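Local coordinates for Rpb7-binding protein seb1 (Schizosaccharomyces pombe 972h-, PDB 5MDT) that probably drives transcription termination by binding RNA polymerase II, through this CTD-interacting domain, and nascent RNA, at residues L119-E130 against L140-M151. Residues are numbered along the deposited sequence; the frame is centred on the assembly and turned at random.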
# COMPACT_ATOMS: atom_id res chain seq x y z
N LEU A 119 -7.39 13.33 2.45
CA LEU A 119 -8.05 12.40 3.36
C LEU A 119 -9.29 11.71 2.75
O LEU A 119 -9.37 10.48 2.83
CB LEU A 119 -8.34 13.05 4.72
CG LEU A 119 -7.08 13.60 5.43
CD1 LEU A 119 -7.45 14.24 6.77
CD2 LEU A 119 -5.96 12.54 5.55
N PRO A 120 -10.15 12.39 1.98
CA PRO A 120 -11.28 11.67 1.35
C PRO A 120 -10.79 10.64 0.33
O PRO A 120 -11.52 9.69 0.04
CB PRO A 120 -12.08 12.76 0.65
CG PRO A 120 -11.57 14.05 1.12
CD PRO A 120 -10.24 13.86 1.76
N LYS A 121 -9.60 10.85 -0.26
CA LYS A 121 -9.02 9.92 -1.25
C LYS A 121 -8.65 8.58 -0.58
O LYS A 121 -8.70 7.53 -1.22
CB LYS A 121 -7.81 10.55 -1.97
CG LYS A 121 -8.14 11.86 -2.74
CD LYS A 121 -9.04 11.62 -3.94
CE LYS A 121 -9.49 12.88 -4.65
NZ LYS A 121 -10.69 12.61 -5.48
N ILE A 122 -8.33 8.61 0.73
CA ILE A 122 -7.99 7.40 1.49
C ILE A 122 -9.29 6.66 1.83
O ILE A 122 -9.33 5.43 1.77
CB ILE A 122 -7.13 7.73 2.73
CG1 ILE A 122 -5.93 8.61 2.32
CG2 ILE A 122 -6.64 6.42 3.41
CD1 ILE A 122 -5.07 9.19 3.54
N LEU A 123 -10.38 7.41 2.09
CA LEU A 123 -11.71 6.80 2.28
C LEU A 123 -12.07 6.02 1.03
O LEU A 123 -12.56 4.89 1.15
CB LEU A 123 -12.80 7.85 2.57
CG LEU A 123 -13.01 8.27 4.00
CD1 LEU A 123 -14.27 9.12 4.10
CD2 LEU A 123 -13.18 7.06 4.92
N LYS A 124 -11.79 6.57 -0.17
CA LYS A 124 -12.02 5.89 -1.45
C LYS A 124 -11.24 4.57 -1.56
O LYS A 124 -11.77 3.62 -2.13
CB LYS A 124 -11.74 6.81 -2.65
CG LYS A 124 -12.86 7.81 -2.90
CD LYS A 124 -12.47 8.91 -3.88
CE LYS A 124 -13.69 9.58 -4.48
NZ LYS A 124 -14.53 10.28 -3.46
N LEU A 125 -10.02 4.50 -0.98
CA LEU A 125 -9.27 3.26 -0.96
C LEU A 125 -9.96 2.21 -0.10
O LEU A 125 -10.03 1.05 -0.50
CB LEU A 125 -7.82 3.49 -0.51
CG LEU A 125 -6.91 4.29 -1.45
CD1 LEU A 125 -5.54 4.52 -0.80
CD2 LEU A 125 -6.76 3.62 -2.81
N CYS A 126 -10.54 2.62 1.04
CA CYS A 126 -11.29 1.71 1.93
C CYS A 126 -12.45 1.05 1.18
O CYS A 126 -12.67 -0.14 1.36
CB CYS A 126 -11.78 2.45 3.17
SG CYS A 126 -10.45 3.10 4.20
N ASP A 127 -13.14 1.82 0.32
CA ASP A 127 -14.25 1.34 -0.51
C ASP A 127 -13.75 0.28 -1.50
O ASP A 127 -14.39 -0.76 -1.64
CB ASP A 127 -14.89 2.50 -1.29
CG ASP A 127 -15.75 3.46 -0.49
OD1 ASP A 127 -16.18 3.09 0.63
OD2 ASP A 127 -16.03 4.57 -0.99
N ILE A 128 -12.60 0.55 -2.16
CA ILE A 128 -11.96 -0.35 -3.12
C ILE A 128 -11.60 -1.68 -2.42
O ILE A 128 -11.91 -2.75 -2.95
CB ILE A 128 -10.74 0.34 -3.82
CG1 ILE A 128 -11.25 1.41 -4.83
CG2 ILE A 128 -9.81 -0.68 -4.52
CD1 ILE A 128 -10.20 2.43 -5.30
N TRP A 129 -11.01 -1.58 -1.22
CA TRP A 129 -10.62 -2.72 -0.39
C TRP A 129 -11.82 -3.52 0.11
O TRP A 129 -11.75 -4.74 0.19
CB TRP A 129 -9.75 -2.24 0.78
CG TRP A 129 -8.45 -1.65 0.33
CD1 TRP A 129 -7.75 -1.96 -0.80
CD2 TRP A 129 -7.64 -0.72 1.06
NE1 TRP A 129 -6.57 -1.26 -0.84
CE2 TRP A 129 -6.46 -0.50 0.30
CE3 TRP A 129 -7.81 -0.01 2.27
CZ2 TRP A 129 -5.46 0.39 0.71
CZ3 TRP A 129 -6.80 0.85 2.69
CH2 TRP A 129 -5.65 1.05 1.91
N GLU A 130 -12.92 -2.84 0.43
CA GLU A 130 -14.15 -3.48 0.88
C GLU A 130 -14.75 -4.32 -0.25
O GLU A 130 -15.14 -5.47 -0.02
CB GLU A 130 -15.14 -2.42 1.39
CG GLU A 130 -16.42 -2.98 1.98
CD GLU A 130 -17.22 -1.94 2.73
OE1 GLU A 130 -17.58 -0.91 2.12
OE2 GLU A 130 -17.46 -2.14 3.94
N LEU A 140 -11.21 -2.32 8.23
CA LEU A 140 -11.78 -1.24 7.43
C LEU A 140 -12.61 -0.26 8.25
O LEU A 140 -12.57 0.94 7.96
CB LEU A 140 -12.59 -1.79 6.25
CG LEU A 140 -11.79 -2.61 5.22
CD1 LEU A 140 -12.71 -3.39 4.33
CD2 LEU A 140 -10.84 -1.72 4.41
N GLU A 141 -13.34 -0.75 9.28
CA GLU A 141 -14.15 0.07 10.19
C GLU A 141 -13.22 1.00 10.98
O GLU A 141 -13.48 2.20 11.05
CB GLU A 141 -15.00 -0.80 11.13
CG GLU A 141 -15.95 -0.02 12.03
CD GLU A 141 -16.47 -0.73 13.27
OE1 GLU A 141 -16.91 -0.03 14.21
OE2 GLU A 141 -16.47 -1.99 13.30
N SER A 142 -12.10 0.44 11.52
CA SER A 142 -11.09 1.19 12.27
C SER A 142 -10.52 2.33 11.42
O SER A 142 -10.49 3.47 11.88
CB SER A 142 -9.95 0.28 12.73
OG SER A 142 -10.41 -0.81 13.52
N LEU A 143 -10.10 2.02 10.16
CA LEU A 143 -9.54 3.01 9.23
C LEU A 143 -10.56 4.09 8.89
O LEU A 143 -10.21 5.27 8.94
CB LEU A 143 -9.02 2.36 7.93
CG LEU A 143 -7.92 1.32 8.04
CD1 LEU A 143 -7.72 0.61 6.70
CD2 LEU A 143 -6.60 1.93 8.53
N ARG A 144 -11.80 3.71 8.56
CA ARG A 144 -12.85 4.67 8.24
C ARG A 144 -13.13 5.62 9.40
O ARG A 144 -13.21 6.82 9.19
CB ARG A 144 -14.14 3.96 7.80
CG ARG A 144 -14.07 3.47 6.36
CD ARG A 144 -15.40 2.88 5.98
NE ARG A 144 -15.46 2.58 4.55
CZ ARG A 144 -15.66 1.36 4.05
NH1 ARG A 144 -15.83 0.33 4.86
NH2 ARG A 144 -15.72 1.18 2.74
N SER A 145 -13.23 5.07 10.63
CA SER A 145 -13.48 5.84 11.86
C SER A 145 -12.40 6.91 12.08
O SER A 145 -12.74 8.07 12.33
CB SER A 145 -13.56 4.91 13.06
OG SER A 145 -13.61 5.61 14.29
N LYS A 146 -11.12 6.52 11.93
CA LYS A 146 -9.96 7.39 12.07
C LYS A 146 -9.94 8.51 11.03
O LYS A 146 -9.68 9.66 11.38
CB LYS A 146 -8.65 6.57 12.05
CG LYS A 146 -8.40 5.81 13.35
CD LYS A 146 -7.17 4.92 13.25
CE LYS A 146 -6.85 4.22 14.55
NZ LYS A 146 -7.81 3.12 14.84
N LEU A 147 -10.27 8.18 9.76
CA LEU A 147 -10.33 9.18 8.69
C LEU A 147 -11.46 10.19 8.93
O LEU A 147 -11.21 11.40 8.85
CB LEU A 147 -10.45 8.51 7.30
CG LEU A 147 -9.20 7.75 6.86
CD1 LEU A 147 -9.54 6.70 5.80
CD2 LEU A 147 -8.13 8.69 6.34
N LYS A 148 -12.66 9.70 9.29
CA LYS A 148 -13.84 10.53 9.56
C LYS A 148 -13.56 11.50 10.71
O LYS A 148 -13.87 12.68 10.60
CB LYS A 148 -15.07 9.65 9.85
CG LYS A 148 -15.55 8.80 8.66
CD LYS A 148 -16.38 9.57 7.64
CE LYS A 148 -17.03 8.63 6.65
NZ LYS A 148 -17.69 9.37 5.54
N ASP A 149 -12.90 11.01 11.79
CA ASP A 149 -12.48 11.80 12.95
C ASP A 149 -11.50 12.89 12.52
O ASP A 149 -11.65 14.04 12.93
CB ASP A 149 -11.80 10.90 13.99
CG ASP A 149 -12.71 10.00 14.81
OD1 ASP A 149 -13.95 10.02 14.58
OD2 ASP A 149 -12.19 9.24 15.66
N ALA A 150 -10.53 12.54 11.66
CA ALA A 150 -9.51 13.49 11.19
C ALA A 150 -10.06 14.63 10.32
O ALA A 150 -9.49 15.72 10.33
CB ALA A 150 -8.44 12.75 10.45
N MET A 151 -11.16 14.40 9.60
CA MET A 151 -11.69 15.41 8.68
C MET A 151 -12.45 16.58 9.33
O MET A 151 -13.08 17.39 8.66
CB MET A 151 -12.40 14.74 7.50
CG MET A 151 -11.41 13.94 6.71
SD MET A 151 -11.91 13.49 5.06
CE MET A 151 -13.07 12.17 5.42
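Arg144 reaches across to two acidic residues, Asp127 and Glu130, and forms salt bridges with both. Arg144 NH2 gives one hydrogen bond to Asp127 OD1 at 2.9 Å, with an N-H...O angle of 153°. That oxygen lies near the guanidinium plane and uses its anti lone pair. Arg144 NH2 also bonds Glu130 OE1 at 2.9 Å, but less straight, at 133°, and from well above the carboxylate plane. Arg144 NH1 adds a weak bond to Glu130 OE2 at 3.1 Å. The Arg144 chain, extended from CG to NE, carries the guanidinium past Cys126 to the carboxylates, with Cys126 CB over one face. Arg144 NH2 is thus gripped by two acceptors, which probably neutralise much of the arginine's charge.

Helices 119-131 and 137-150 are the last two of the all-helical CID fold and pack antiparallel, with segment axes 9.8 Å apart. Arg144 and Leu147 are knobs in holes of the facing helix. Leu147 CD1 meets Ile122 CG2 at 3.8 Å and Leu123 CD2. Leu140 CD2 touches Trp129 CB at 3.8 Å and lies at the indole edge. Trp129 NE1 is hydrogen-bonded to Asp67 OD1 of helix 59-79. At the other end Met151 SD lies 3.6 Å from Leu119 CB, and the bend at chi3 (-76°) turns Met151 CE onto Leu123 CD1.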